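Local structure of peptidase M28 (Shewanella amazonensis SB2B, 3IIB) at residues 64-69 with 315-320; 27-32 with 48-53; 114-119 with 150-155; 278-283 with 422-427; 170-175 with 204-209. The protein probably acts as a zinc-dependent carboxypeptidase or dipeptidase of the M28 family, cutting peptides with a pair of zinc ions held in each subunit of a homodimer. One frame throughout, in Å; residues are numbered along the deposited sequence. Where two conformers were deposited one is given.

Contact 1 of 5, residues 64-69 with 315-320; sequences YKEPVT and KEHEAE
A His-carboxylate hydrogen bond ties Glu66, on the long strand 62-84, to His317, the residue where the chain leaves helix 308-316. His317 NE2 donates to Glu66 OE1 at 2.6 Å, and the bond is nearly straight at 170°. The oxygen lies at the ring edge, almost in the imidazole plane, and it is met through its syn lone pair. Carboxylate and ring are turned 34° against each other. The two side chains come from opposite directions. Glu66 has its CG anti to its carbonyl carbon (chi1 -65°), and the chain runs out extended from there to the ring. Glu66 OE2 also lies 3.1 Å from His317 NE2. The other ring nitrogen is used as well: His317 ND1 donates to Glu320 OE1 at 2.8 Å. The imidazole is therefore gripped at both nitrogens, which fixes its rotation. Glu320 has a second partner in Arg296, and Tyr313 stacks on the His317 ring. Glu316 adds a lighter touch, its CG 4.1 Å from Glu66 OE1. Putting an alanine in place of His317 would probably leave Glu66 and Glu320 without the group that bridges them and open a gap between the strand and the turn. The contact lies away from the zinc site; it joins strand 62-84 to the turn after helix 308-316. With both ring nitrogens donating to carboxylates, the imidazole is likely to carry a positive charge, which would offset the nearby acidic groups, including Glu316, whose OE2 is 4.9 Å from Glu66 OE2.

Contact 2 of 5, residues 27-32 with 48-53; sequences VESLTV and VDWAIA
Trp50 of helix 42-57 reaches across to helix 22-33 and meets Leu30 with a face and Ser29 with an edge. The tight part is the apolar one. Leu30 CD1 sits over the six-membered ring of Trp50, 3.8 Å from its centroid and 16° off the ring normal, a CH-pi contact. On the same residue, Leu30 CB lies 3.6 Å from Trp50 CZ2. The two side chains cross at about a right angle. With Leu30 CG anti to the backbone N (chi1 177°), both CB and CD1 can lie against the indole. Ile26, Val34 and Glu33 also touch Trp50.

The polar side rests on a single bond. Trp50 NE1 donates to Ser29 OG at 2.9 Å, with an angle of 169° and the oxygen in the indole plane. This satisfies the buried N-H and fixes the tilt of the ring. Ser29 OG is shared with Glu33 and Lys54, so the hydroxyl belongs to a wider polar group. Away from this patch the packing thins out: no other residue of 27-32 touches 48-53. Glu28 instead turns to Arg215 of the second subunit.

The side chain of Leu30 is about 9 Å from that of His257, a zinc ligand. The arrangement is a buried helix-to-helix contact between two N-terminal helices, set beside the two-zinc site of an M28 peptidase.

Contact 3 of 5, residues 114-119 with 150-155; sequences DTLQDL and TASGRS
Thr115 OG1 accepts from Asp118 N at 3.1 Å, with an angle of 162°, and so caps the start of the helix that brings Leu116 against Ser152 and Gly153. Asp118 OD2 also lies close, 2.9 Å from Thr115 OG1, but any bond there is weak.

Right after the cap, Leu116 turns its side chain to helix 145-163. Its CG stands opposite the backbone N (chi1 174°), and this carries the end of the side chain across, where CD2 meets Ser152. Leu116 CD2 comes within 3.4 Å of Ser152 OG and 3.6 Å of Ser152 O, a methyl group against polar atoms. Lower on the same side chain, Leu116 CB rests 4.0 Å from Gly153 CA. The backbones come close here, with the CA atoms of Leu116 and Gly153 5.0 Å apart. A side chain at Gly153 would be crowded mainly by Thr150 O of its own helix. Helix 145-163 is kinked here: regular bonding breaks at Ser152 and Gly153, and Gly153 N bonds to Thr150 O instead.

Ala160 also touches Leu116 and Leu119. The whole is an N-capped short helix, 116-120, packed on a long helix through a leucine set against a glycine.

Contact 4 of 5, residues 278-283 with 422-427; sequences TAAAKH and VYAQFA
Ala280 meets Tyr423 and Ala424 where two helices come very close. The CA atoms of Ala280 and Ala424 are 4.4 Å apart. The methyl group of Ala280 points at the other helix and lodges between two residues there. Its CB lies 3.5 Å from Ala424 N, 3.7 Å from Tyr423 CB and 4.0 Å from Ala424 CB. It thus rests on backbone as well as on side chain. In return, Ala424 CB comes to 4.0 Å from Ala280 O.

Tyr423 takes part only through its CB, which starts toward Ala280. Its chi1 of -94° lies well off the usual -60° for a staggered side chain, and the ring leads away from helix 267-285 to pack near Leu390 of strand 387-392. This is a close helix-to-helix contact through alanines within the M28 peptidase fold, between helices 267-285 and 413-432; the small side chains let the backbones approach. The side chain of Tyr423 is about 8 Å from that of Asp331, a zinc ligand. Leu13 of the N-terminal helix 3-19 touches both Ala424 and His283. Gln425 NE2 bonds to Ala10 O of helix 3-19.

Contact 5 of 5, residues 170-175 with 204-209; sequences IIRSIG and PDADLI
Strand 170-172 and helix 204-209 pass with axes 8.5 Å apart and an angle of 107° between their directions, and Arg172 and Ala206 are the nearest pair, their CA atoms 5.6 Å apart. Arg172 lays its guanidinium over the methyl group of Ala206, which sits over the centre of one face with Ala206 CB 3.4 Å from Arg172 CZ. The chain is extended until chi3 (-70°), where a bend turns the group over the helix. Its end then forms a salt bridge with Asp207. Arg172 NH2 reaches Asp207 OD1 at 2.9 Å, and Arg172 NH1 reaches the same Asp207 OD1 at 3.1 Å. Both donors come from one face of the carboxylate, whose plane is 41° from the guanidinium.

The strand belongs to the large mixed sheet, and helix 203-213 follows strand 198-201, its neighbour in that sheet. Asp135 and Asn203 bind the same guanidinium. A methionine in place of Arg172 would probably leave Asp207 and Asp135 without their shared positive mate. Toward the other end of the helix, Ile170 CD1 and Ile209 CD1 meet tip to tip at 3.7 Å. Phe133 of strand 131-134 touches Ile170, Ala206 and Ile209.

In the fold
Contact 2 closes first along the chain. Contact 1 opens next and spans a long loop in which contacts 3 and 5 are nested, while contact 4 crosses it. Contacts 1 and 2 touch, Lys65 lying on Val48 and Ile52; helix 42-57 is followed by strand 62-84. Contacts 3 and 5 also touch, Thr150 and Arg154 lying on Ile171 and Ile174, with centres 13 Å apart. Contacts 2 and 4 join helices near the zinc site, their nearest atoms about 6 Å apart. Contacts 4 and 5 lie on opposite sides of the chain's centre, their centres 39 Å apart. Contacts 1 and 5 reach the same large sheet. Contacts 2 and 5 both touch the second subunit, so the dimer interface involves both parts.

Contact 1 of 5, residues 64-69 with 315-320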
# COMPACT_ATOMS: atom_id res chain seq x y z
N TYR A 64 12.64 20.24 -29.05
CA TYR A 64 13.99 19.69 -29.31
C TYR A 64 14.53 19.06 -28.05
O TYR A 64 13.94 19.16 -26.98
CB TYR A 64 14.92 20.77 -29.85
CG TYR A 64 15.07 22.00 -29.00
CD1 TYR A 64 14.11 23.01 -29.03
CD2 TYR A 64 16.18 22.18 -28.19
CE1 TYR A 64 14.28 24.18 -28.25
CE2 TYR A 64 16.34 23.31 -27.42
CZ TYR A 64 15.40 24.31 -27.45
OH TYR A 64 15.59 25.45 -26.69
N LYS A 65 15.67 18.42 -28.20
CA LYS A 65 16.29 17.79 -27.04
C LYS A 65 17.77 18.01 -27.00
O LYS A 65 18.42 18.22 -28.03
CB LYS A 65 15.96 16.31 -27.00
CG LYS A 65 16.49 15.48 -28.14
CD LYS A 65 15.91 14.10 -28.05
CE LYS A 65 16.74 13.09 -28.73
NZ LYS A 65 16.63 13.18 -30.21
N GLU A 66 18.32 17.86 -25.79
CA GLU A 66 19.73 18.14 -25.52
C GLU A 66 20.33 17.01 -24.69
O GLU A 66 19.73 16.60 -23.72
CB GLU A 66 19.86 19.47 -24.80
CG GLU A 66 19.39 20.64 -25.69
CD GLU A 66 19.51 22.02 -25.04
OE1 GLU A 66 19.60 22.11 -23.80
OE2 GLU A 66 19.47 23.02 -25.79
N PRO A 67 21.51 16.54 -25.08
CA PRO A 67 22.00 15.33 -24.42
C PRO A 67 22.54 15.53 -22.99
O PRO A 67 23.09 16.59 -22.62
CB PRO A 67 23.11 14.87 -25.34
CG PRO A 67 23.66 16.13 -25.91
CD PRO A 67 22.45 17.01 -26.12
N VAL A 68 22.36 14.48 -22.20
CA VAL A 68 22.77 14.43 -20.81
C VAL A 68 23.42 13.08 -20.60
O VAL A 68 22.82 12.05 -20.88
CB VAL A 68 21.58 14.60 -19.86
CG1 VAL A 68 21.99 14.39 -18.39
CG2 VAL A 68 20.90 15.95 -20.10
N THR A 69 24.63 13.07 -20.07
CA THR A 69 25.30 11.81 -19.73
C THR A 69 24.67 11.21 -18.47
O THR A 69 24.50 11.91 -17.45
CB THR A 69 26.81 12.02 -19.50
OG1 THR A 69 27.39 12.65 -20.66
CG2 THR A 69 27.55 10.67 -19.17
N LYS A 315 25.14 24.31 -17.47
CA LYS A 315 26.43 24.50 -18.16
C LYS A 315 26.25 24.74 -19.64
O LYS A 315 26.87 25.67 -20.21
CB LYS A 315 27.35 23.30 -17.90
CG LYS A 315 27.87 23.28 -16.49
N GLU A 316 25.41 23.95 -20.30
CA GLU A 316 25.16 24.07 -21.74
C GLU A 316 24.60 25.45 -22.11
O GLU A 316 24.94 26.00 -23.16
CB GLU A 316 24.20 22.98 -22.19
CG GLU A 316 23.61 23.14 -23.60
CD GLU A 316 24.63 22.97 -24.71
OE1 GLU A 316 25.70 22.33 -24.49
OE2 GLU A 316 24.35 23.50 -25.80
N HIS A 317 23.78 26.01 -21.23
CA HIS A 317 23.11 27.29 -21.50
C HIS A 317 23.79 28.45 -20.79
O HIS A 317 23.23 29.54 -20.65
CB HIS A 317 21.61 27.18 -21.13
CG HIS A 317 20.84 26.25 -22.02
ND1 HIS A 317 20.03 26.69 -23.05
CD2 HIS A 317 20.77 24.89 -22.04
CE1 HIS A 317 19.50 25.65 -23.67
NE2 HIS A 317 19.94 24.55 -23.08
N GLU A 318 25.04 28.25 -20.38
CA GLU A 318 25.80 29.25 -19.64
C GLU A 318 25.73 30.65 -20.26
O GLU A 318 25.45 31.61 -19.55
CB GLU A 318 27.27 28.80 -19.53
CG GLU A 318 28.18 29.78 -18.85
CD GLU A 318 29.64 29.33 -18.89
OE1 GLU A 318 29.97 28.31 -19.54
OE2 GLU A 318 30.47 30.03 -18.26
N ALA A 319 25.95 30.75 -21.57
CA ALA A 319 25.96 32.06 -22.25
C ALA A 319 24.56 32.67 -22.34
O ALA A 319 24.44 33.84 -22.62
CB ALA A 319 26.54 31.95 -23.67
N GLU A 320 23.52 31.84 -22.16
CA GLU A 320 22.13 32.24 -22.26
C GLU A 320 21.52 32.59 -20.90
O GLU A 320 20.39 33.10 -20.84
CB GLU A 320 21.33 31.11 -22.90
CG GLU A 320 20.03 31.55 -23.51
CD GLU A 320 19.14 30.37 -23.95
OE1 GLU A 320 19.17 29.31 -23.28
OE2 GLU A 320 18.35 30.52 -24.92

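Contact 2 of 5, residues 27-32 with 48-53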
# COMPACT_ATOMS: atom_id res chain seq x y z
N VAL A 27 -0.61 13.30 -17.93
CA VAL A 27 -0.02 12.35 -16.98
C VAL A 27 -0.59 10.92 -17.16
O VAL A 27 0.15 9.91 -16.98
CB VAL A 27 -0.05 12.81 -15.50
CG1 VAL A 27 -1.46 13.03 -14.97
CG2 VAL A 27 0.71 11.77 -14.62
N GLU A 28 -1.85 10.83 -17.58
CA GLU A 28 -2.42 9.51 -17.92
C GLU A 28 -1.61 8.94 -19.10
O GLU A 28 -1.24 7.78 -19.09
CB GLU A 28 -3.89 9.62 -18.27
CG GLU A 28 -4.62 8.30 -18.43
CD GLU A 28 -4.52 7.68 -19.83
OE1 GLU A 28 -3.97 8.29 -20.77
OE2 GLU A 28 -5.03 6.55 -19.99
N SER A 29 -1.32 9.80 -20.07
CA SER A 29 -0.59 9.35 -21.25
C SER A 29 0.80 8.82 -20.91
O SER A 29 1.24 7.76 -21.39
CB SER A 29 -0.55 10.49 -22.25
OG SER A 29 0.19 10.10 -23.41
N LEU A 30 1.50 9.57 -20.06
CA LEU A 30 2.87 9.25 -19.71
C LEU A 30 2.90 7.94 -18.90
O LEU A 30 3.69 7.01 -19.19
CB LEU A 30 3.49 10.41 -18.90
CG LEU A 30 4.93 10.24 -18.35
CD1 LEU A 30 5.97 9.82 -19.40
CD2 LEU A 30 5.35 11.54 -17.61
N THR A 31 2.03 7.86 -17.90
CA THR A 31 2.06 6.69 -17.00
C THR A 31 1.59 5.42 -17.72
O THR A 31 2.10 4.33 -17.42
CB THR A 31 1.26 6.91 -15.70
OG1 THR A 31 -0.09 7.27 -16.03
CG2 THR A 31 1.88 8.03 -14.85
N VAL A 32 0.67 5.54 -18.68
CA VAL A 32 0.20 4.36 -19.44
C VAL A 32 1.14 3.98 -20.59
O VAL A 32 1.50 2.81 -20.72
CB VAL A 32 -1.22 4.58 -19.98
CG1 VAL A 32 -1.67 3.38 -20.90
CG2 VAL A 32 -2.20 4.81 -18.82
N VAL A 48 11.64 9.82 -23.51
CA VAL A 48 12.09 10.94 -24.34
C VAL A 48 11.27 10.99 -25.65
O VAL A 48 10.82 12.08 -26.06
CB VAL A 48 13.65 10.88 -24.57
CG1 VAL A 48 14.06 11.78 -25.74
CG2 VAL A 48 14.38 11.18 -23.26
N ASP A 49 11.11 9.84 -26.31
CA ASP A 49 10.43 9.80 -27.59
C ASP A 49 8.96 10.19 -27.36
O ASP A 49 8.37 10.96 -28.13
CB ASP A 49 10.57 8.44 -28.24
CG ASP A 49 11.97 8.19 -28.79
OD1 ASP A 49 12.71 9.17 -28.94
OD2 ASP A 49 12.32 7.03 -29.03
N TRP A 50 8.41 9.75 -26.24
CA TRP A 50 7.01 10.07 -25.90
C TRP A 50 6.85 11.58 -25.74
O TRP A 50 5.88 12.15 -26.22
CB TRP A 50 6.57 9.33 -24.64
CG TRP A 50 5.29 9.89 -24.05
CD1 TRP A 50 4.03 9.45 -24.31
CD2 TRP A 50 5.16 10.98 -23.15
NE1 TRP A 50 3.11 10.21 -23.62
CE2 TRP A 50 3.79 11.15 -22.88
CE3 TRP A 50 6.09 11.82 -22.49
CZ2 TRP A 50 3.31 12.15 -22.02
CZ3 TRP A 50 5.61 12.82 -21.64
CH2 TRP A 50 4.22 12.98 -21.41
N ALA A 51 7.80 12.20 -25.07
CA ALA A 51 7.72 13.64 -24.72
C ALA A 51 7.89 14.49 -25.96
O ALA A 51 7.15 15.43 -26.19
CB ALA A 51 8.78 13.97 -23.66
N ILE A 52 8.83 14.11 -26.82
CA ILE A 52 9.00 14.80 -28.10
C ILE A 52 7.69 14.77 -28.93
O ILE A 52 7.19 15.82 -29.41
CB ILE A 52 10.23 14.21 -28.88
CG1 ILE A 52 11.58 14.55 -28.20
CG2 ILE A 52 10.28 14.75 -30.28
CD1 ILE A 52 11.95 16.04 -28.30
N ALA A 53 7.11 13.58 -29.06
CA ALA A 53 5.90 13.41 -29.84
C ALA A 53 4.77 14.21 -29.20
O ALA A 53 3.99 14.84 -29.89
CB ALA A 53 5.51 11.89 -29.95

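Contact 3 of 5, residues 114-119 with 150-155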
# COMPACT_ATOMS: atom_id res chain seq x y z
N ASP A 114 19.09 4.91 15.84
CA ASP A 114 17.97 5.82 15.71
C ASP A 114 18.05 6.64 14.43
O ASP A 114 17.03 6.95 13.84
CB ASP A 114 17.90 6.82 16.85
CG ASP A 114 17.64 6.21 18.21
OD1 ASP A 114 17.13 5.09 18.33
OD2 ASP A 114 17.95 6.91 19.19
N THR A 115 19.26 7.01 14.02
CA THR A 115 19.47 7.96 12.93
C THR A 115 20.84 7.69 12.30
O THR A 115 21.67 7.01 12.89
CB THR A 115 19.49 9.42 13.45
OG1 THR A 115 20.63 9.59 14.32
CG2 THR A 115 18.19 9.77 14.22
N LEU A 116 21.04 8.22 11.09
CA LEU A 116 22.36 8.30 10.46
C LEU A 116 23.42 8.87 11.41
O LEU A 116 24.51 8.31 11.52
CB LEU A 116 22.29 9.14 9.18
CG LEU A 116 23.65 9.43 8.50
CD1 LEU A 116 24.32 8.16 7.94
CD2 LEU A 116 23.47 10.49 7.41
N GLN A 117 23.11 9.96 12.12
CA GLN A 117 24.09 10.55 13.04
C GLN A 117 24.55 9.56 14.11
O GLN A 117 25.73 9.47 14.41
CB GLN A 117 23.53 11.81 13.71
CG GLN A 117 24.60 12.62 14.48
CD GLN A 117 25.81 13.03 13.62
OE1 GLN A 117 26.92 12.48 13.76
NE2 GLN A 117 25.60 13.99 12.71
N ASP A 118 23.61 8.79 14.65
CA ASP A 118 23.93 7.76 15.63
C ASP A 118 24.84 6.69 15.06
O ASP A 118 25.80 6.27 15.70
CB ASP A 118 22.65 7.16 16.20
CG ASP A 118 21.91 8.15 17.08
OD1 ASP A 118 22.56 8.81 17.92
OD2 ASP A 118 20.68 8.28 16.94
N LEU A 119 24.58 6.30 13.83
CA LEU A 119 25.43 5.35 13.12
C LEU A 119 26.83 5.94 12.93
O LEU A 119 27.84 5.26 13.17
CB LEU A 119 24.80 5.01 11.78
CG LEU A 119 25.63 4.16 10.84
CD1 LEU A 119 26.13 2.85 11.51
CD2 LEU A 119 24.80 3.89 9.55
N THR A 150 15.41 13.02 7.35
CA THR A 150 15.77 11.57 7.34
C THR A 150 16.39 11.03 6.06
O THR A 150 17.03 9.95 6.08
CB THR A 150 14.52 10.73 7.65
OG1 THR A 150 13.51 11.01 6.67
CG2 THR A 150 14.02 11.06 9.10
N ALA A 151 16.27 11.79 4.98
CA ALA A 151 16.71 11.31 3.67
C ALA A 151 18.19 10.93 3.62
O ALA A 151 18.58 10.00 2.88
CB ALA A 151 16.35 12.31 2.56
N SER A 152 19.02 11.61 4.42
CA SER A 152 20.46 11.34 4.39
C SER A 152 20.81 9.92 4.86
O SER A 152 21.80 9.36 4.41
CB SER A 152 21.24 12.41 5.16
OG SER A 152 20.86 12.43 6.52
N GLY A 153 19.95 9.32 5.69
CA GLY A 153 20.09 7.91 6.03
C GLY A 153 20.14 7.04 4.79
O GLY A 153 20.90 6.06 4.74
N ARG A 154 19.33 7.38 3.79
CA ARG A 154 19.32 6.66 2.54
C ARG A 154 20.54 7.02 1.68
O ARG A 154 21.22 6.14 1.12
CB ARG A 154 18.02 6.93 1.75
CG ARG A 154 17.85 6.07 0.51
CD ARG A 154 16.80 6.64 -0.42
NE ARG A 154 17.36 7.79 -1.09
CZ ARG A 154 16.71 8.93 -1.34
NH1 ARG A 154 15.44 9.08 -1.00
NH2 ARG A 154 17.34 9.92 -1.91
N SER A 155 20.79 8.31 1.53
CA SER A 155 21.90 8.81 0.69
C SER A 155 23.29 8.38 1.18
O SER A 155 24.18 8.04 0.38
CB SER A 155 21.88 10.33 0.65
OG SER A 155 20.65 10.81 0.17

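Contact 4 of 5, residues 278-283 with 422-427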
# COMPACT_ATOMS: atom_id res chain seq x y z
N THR A 278 3.61 21.37 -18.82
CA THR A 278 3.23 21.21 -20.26
C THR A 278 1.83 21.74 -20.52
O THR A 278 1.62 22.50 -21.47
CB THR A 278 3.35 19.77 -20.72
OG1 THR A 278 4.68 19.31 -20.49
CG2 THR A 278 3.05 19.64 -22.23
N ALA A 279 0.86 21.34 -19.69
CA ALA A 279 -0.50 21.86 -19.83
C ALA A 279 -0.57 23.38 -19.65
O ALA A 279 -1.25 24.06 -20.42
CB ALA A 279 -1.49 21.16 -18.85
N ALA A 280 0.12 23.91 -18.65
CA ALA A 280 0.16 25.37 -18.42
C ALA A 280 0.67 26.10 -19.66
O ALA A 280 0.08 27.09 -20.11
CB ALA A 280 1.00 25.72 -17.18
N ALA A 281 1.76 25.60 -20.24
CA ALA A 281 2.32 26.18 -21.46
C ALA A 281 1.33 26.06 -22.66
O ALA A 281 1.20 26.99 -23.46
CB ALA A 281 3.70 25.56 -21.78
N LYS A 282 0.62 24.93 -22.78
CA LYS A 282 -0.34 24.73 -23.86
C LYS A 282 -1.49 25.71 -23.73
O LYS A 282 -1.92 26.29 -24.71
CB LYS A 282 -0.87 23.30 -23.86
CG LYS A 282 -1.98 23.00 -24.89
CD LYS A 282 -1.55 23.32 -26.30
CE LYS A 282 -2.46 22.66 -27.30
NZ LYS A 282 -3.87 23.14 -27.25
N HIS A 283 -1.99 25.90 -22.51
CA HIS A 283 -3.05 26.92 -22.34
C HIS A 283 -2.58 28.30 -22.79
O HIS A 283 -3.36 29.09 -23.31
CB HIS A 283 -3.58 26.95 -20.91
CG HIS A 283 -4.34 25.72 -20.55
ND1 HIS A 283 -5.45 25.30 -21.24
CD2 HIS A 283 -4.11 24.78 -19.60
CE1 HIS A 283 -5.87 24.14 -20.74
NE2 HIS A 283 -5.09 23.83 -19.73
N VAL A 422 -2.19 27.70 -11.66
CA VAL A 422 -1.20 28.60 -11.04
C VAL A 422 0.07 28.73 -11.90
O VAL A 422 0.61 29.83 -12.04
CB VAL A 422 -0.83 28.13 -9.64
CG1 VAL A 422 0.21 29.11 -9.06
CG2 VAL A 422 -2.08 28.11 -8.76
N TYR A 423 0.54 27.64 -12.51
CA TYR A 423 1.71 27.74 -13.39
C TYR A 423 1.40 28.55 -14.63
O TYR A 423 2.25 29.28 -15.13
CB TYR A 423 2.31 26.38 -13.78
CG TYR A 423 3.43 25.98 -12.84
CD1 TYR A 423 3.17 25.38 -11.62
CD2 TYR A 423 4.76 26.26 -13.16
CE1 TYR A 423 4.20 25.02 -10.77
CE2 TYR A 423 5.79 25.92 -12.31
CZ TYR A 423 5.52 25.33 -11.10
OH TYR A 423 6.57 25.00 -10.26
N ALA A 424 0.18 28.42 -15.14
CA ALA A 424 -0.22 29.18 -16.32
C ALA A 424 -0.21 30.68 -15.97
O ALA A 424 0.31 31.50 -16.76
CB ALA A 424 -1.56 28.73 -16.84
N GLN A 425 -0.75 31.04 -14.82
CA GLN A 425 -0.71 32.41 -14.35
C GLN A 425 0.75 32.87 -14.18
O GLN A 425 1.14 33.96 -14.61
CB GLN A 425 -1.44 32.59 -13.01
CG GLN A 425 -2.94 32.34 -13.11
CD GLN A 425 -3.73 32.75 -11.88
OE1 GLN A 425 -3.19 32.74 -10.78
NE2 GLN A 425 -4.99 33.15 -12.08
N PHE A 426 1.54 32.06 -13.47
CA PHE A 426 2.94 32.40 -13.25
C PHE A 426 3.68 32.63 -14.57
O PHE A 426 4.40 33.63 -14.72
CB PHE A 426 3.63 31.28 -12.45
CG PHE A 426 5.11 31.50 -12.23
CD1 PHE A 426 5.55 32.30 -11.19
CD2 PHE A 426 6.06 30.86 -13.01
CE1 PHE A 426 6.90 32.47 -10.96
CE2 PHE A 426 7.41 31.06 -12.79
CZ PHE A 426 7.83 31.86 -11.77
N ALA A 427 3.59 31.68 -15.49
CA ALA A 427 4.34 31.77 -16.73
C ALA A 427 3.83 32.98 -17.54
O ALA A 427 4.64 33.72 -18.05
CB ALA A 427 4.28 30.49 -17.55

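Contact 5 of 5, residues 170-175 with 204-209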
# COMPACT_ATOMS: atom_id res chain seq x y z
N ILE A 170 20.32 -2.00 6.12
CA ILE A 170 18.91 -1.81 5.83
C ILE A 170 18.45 -0.55 6.52
O ILE A 170 18.89 -0.25 7.63
CB ILE A 170 18.01 -3.00 6.29
CG1 ILE A 170 18.32 -3.42 7.72
CG2 ILE A 170 18.16 -4.23 5.30
CD1 ILE A 170 17.18 -4.30 8.41
N ILE A 171 17.54 0.17 5.87
CA ILE A 171 16.93 1.34 6.48
C ILE A 171 15.41 1.22 6.53
O ILE A 171 14.77 0.59 5.67
CB ILE A 171 17.34 2.67 5.77
CG1 ILE A 171 16.70 2.82 4.37
CG2 ILE A 171 18.87 2.86 5.81
CD1 ILE A 171 16.95 4.22 3.74
N ARG A 172 14.81 1.82 7.55
CA ARG A 172 13.40 2.14 7.47
C ARG A 172 13.19 3.09 6.31
O ARG A 172 13.82 4.16 6.24
CB ARG A 172 12.89 2.80 8.75
CG ARG A 172 11.41 3.24 8.70
CD ARG A 172 11.00 3.99 9.97
NE ARG A 172 10.94 3.12 11.14
CZ ARG A 172 9.87 2.44 11.52
NH1 ARG A 172 8.70 2.53 10.84
NH2 ARG A 172 9.93 1.67 12.60
N SER A 173 12.30 2.70 5.41
CA SER A 173 11.96 3.50 4.24
C SER A 173 11.73 4.94 4.63
O SER A 173 11.09 5.23 5.66
CB SER A 173 10.70 2.96 3.57
OG SER A 173 11.00 1.80 2.78
N ILE A 174 12.24 5.84 3.78
CA ILE A 174 12.11 7.26 3.99
C ILE A 174 10.73 7.67 3.47
O ILE A 174 10.57 8.22 2.38
CB ILE A 174 13.26 8.09 3.34
CG1 ILE A 174 14.63 7.49 3.66
CG2 ILE A 174 13.14 9.57 3.80
CD1 ILE A 174 14.94 7.37 5.17
N GLY A 175 9.72 7.37 4.29
CA GLY A 175 8.32 7.48 3.87
C GLY A 175 7.49 7.75 5.06
O GLY A 175 7.87 7.42 6.18
N PRO A 204 6.10 -1.02 8.10
CA PRO A 204 5.64 -2.09 9.00
C PRO A 204 6.76 -3.09 9.32
O PRO A 204 6.85 -3.60 10.43
CB PRO A 204 4.50 -2.73 8.21
CG PRO A 204 3.95 -1.55 7.39
CD PRO A 204 5.20 -0.86 6.94
N ASP A 205 7.64 -3.36 8.36
CA ASP A 205 8.74 -4.28 8.62
C ASP A 205 9.76 -3.72 9.65
O ASP A 205 10.31 -4.44 10.47
CB ASP A 205 9.44 -4.64 7.30
CG ASP A 205 8.62 -5.56 6.45
OD1 ASP A 205 8.25 -6.65 6.96
OD2 ASP A 205 8.36 -5.20 5.28
N ALA A 206 9.99 -2.42 9.60
CA ALA A 206 10.89 -1.76 10.54
C ALA A 206 10.23 -1.79 11.94
O ALA A 206 10.91 -2.05 12.94
CB ALA A 206 11.15 -0.33 10.09
N ASP A 207 8.89 -1.60 11.98
CA ASP A 207 8.15 -1.71 13.24
C ASP A 207 8.32 -3.14 13.80
O ASP A 207 8.46 -3.34 15.00
CB ASP A 207 6.65 -1.48 13.08
CG ASP A 207 6.31 -0.08 12.69
OD1 ASP A 207 7.17 0.82 12.86
OD2 ASP A 207 5.18 0.11 12.16
N LEU A 208 8.25 -4.14 12.92
CA LEU A 208 8.35 -5.54 13.34
C LEU A 208 9.72 -5.83 13.95
O LEU A 208 9.83 -6.51 14.99
CB LEU A 208 8.09 -6.47 12.16
CG LEU A 208 8.28 -7.97 12.38
CD1 LEU A 208 7.29 -8.46 13.44
CD2 LEU A 208 8.08 -8.69 11.00
N ILE A 209 10.77 -5.33 13.31
CA ILE A 209 12.11 -5.57 13.76
C ILE A 209 12.23 -4.91 15.16
O ILE A 209 12.77 -5.50 16.09
CB ILE A 209 13.15 -5.01 12.81
CG1 ILE A 209 13.21 -5.85 11.54
CG2 ILE A 209 14.54 -5.00 13.48
CD1 ILE A 209 14.29 -5.39 10.49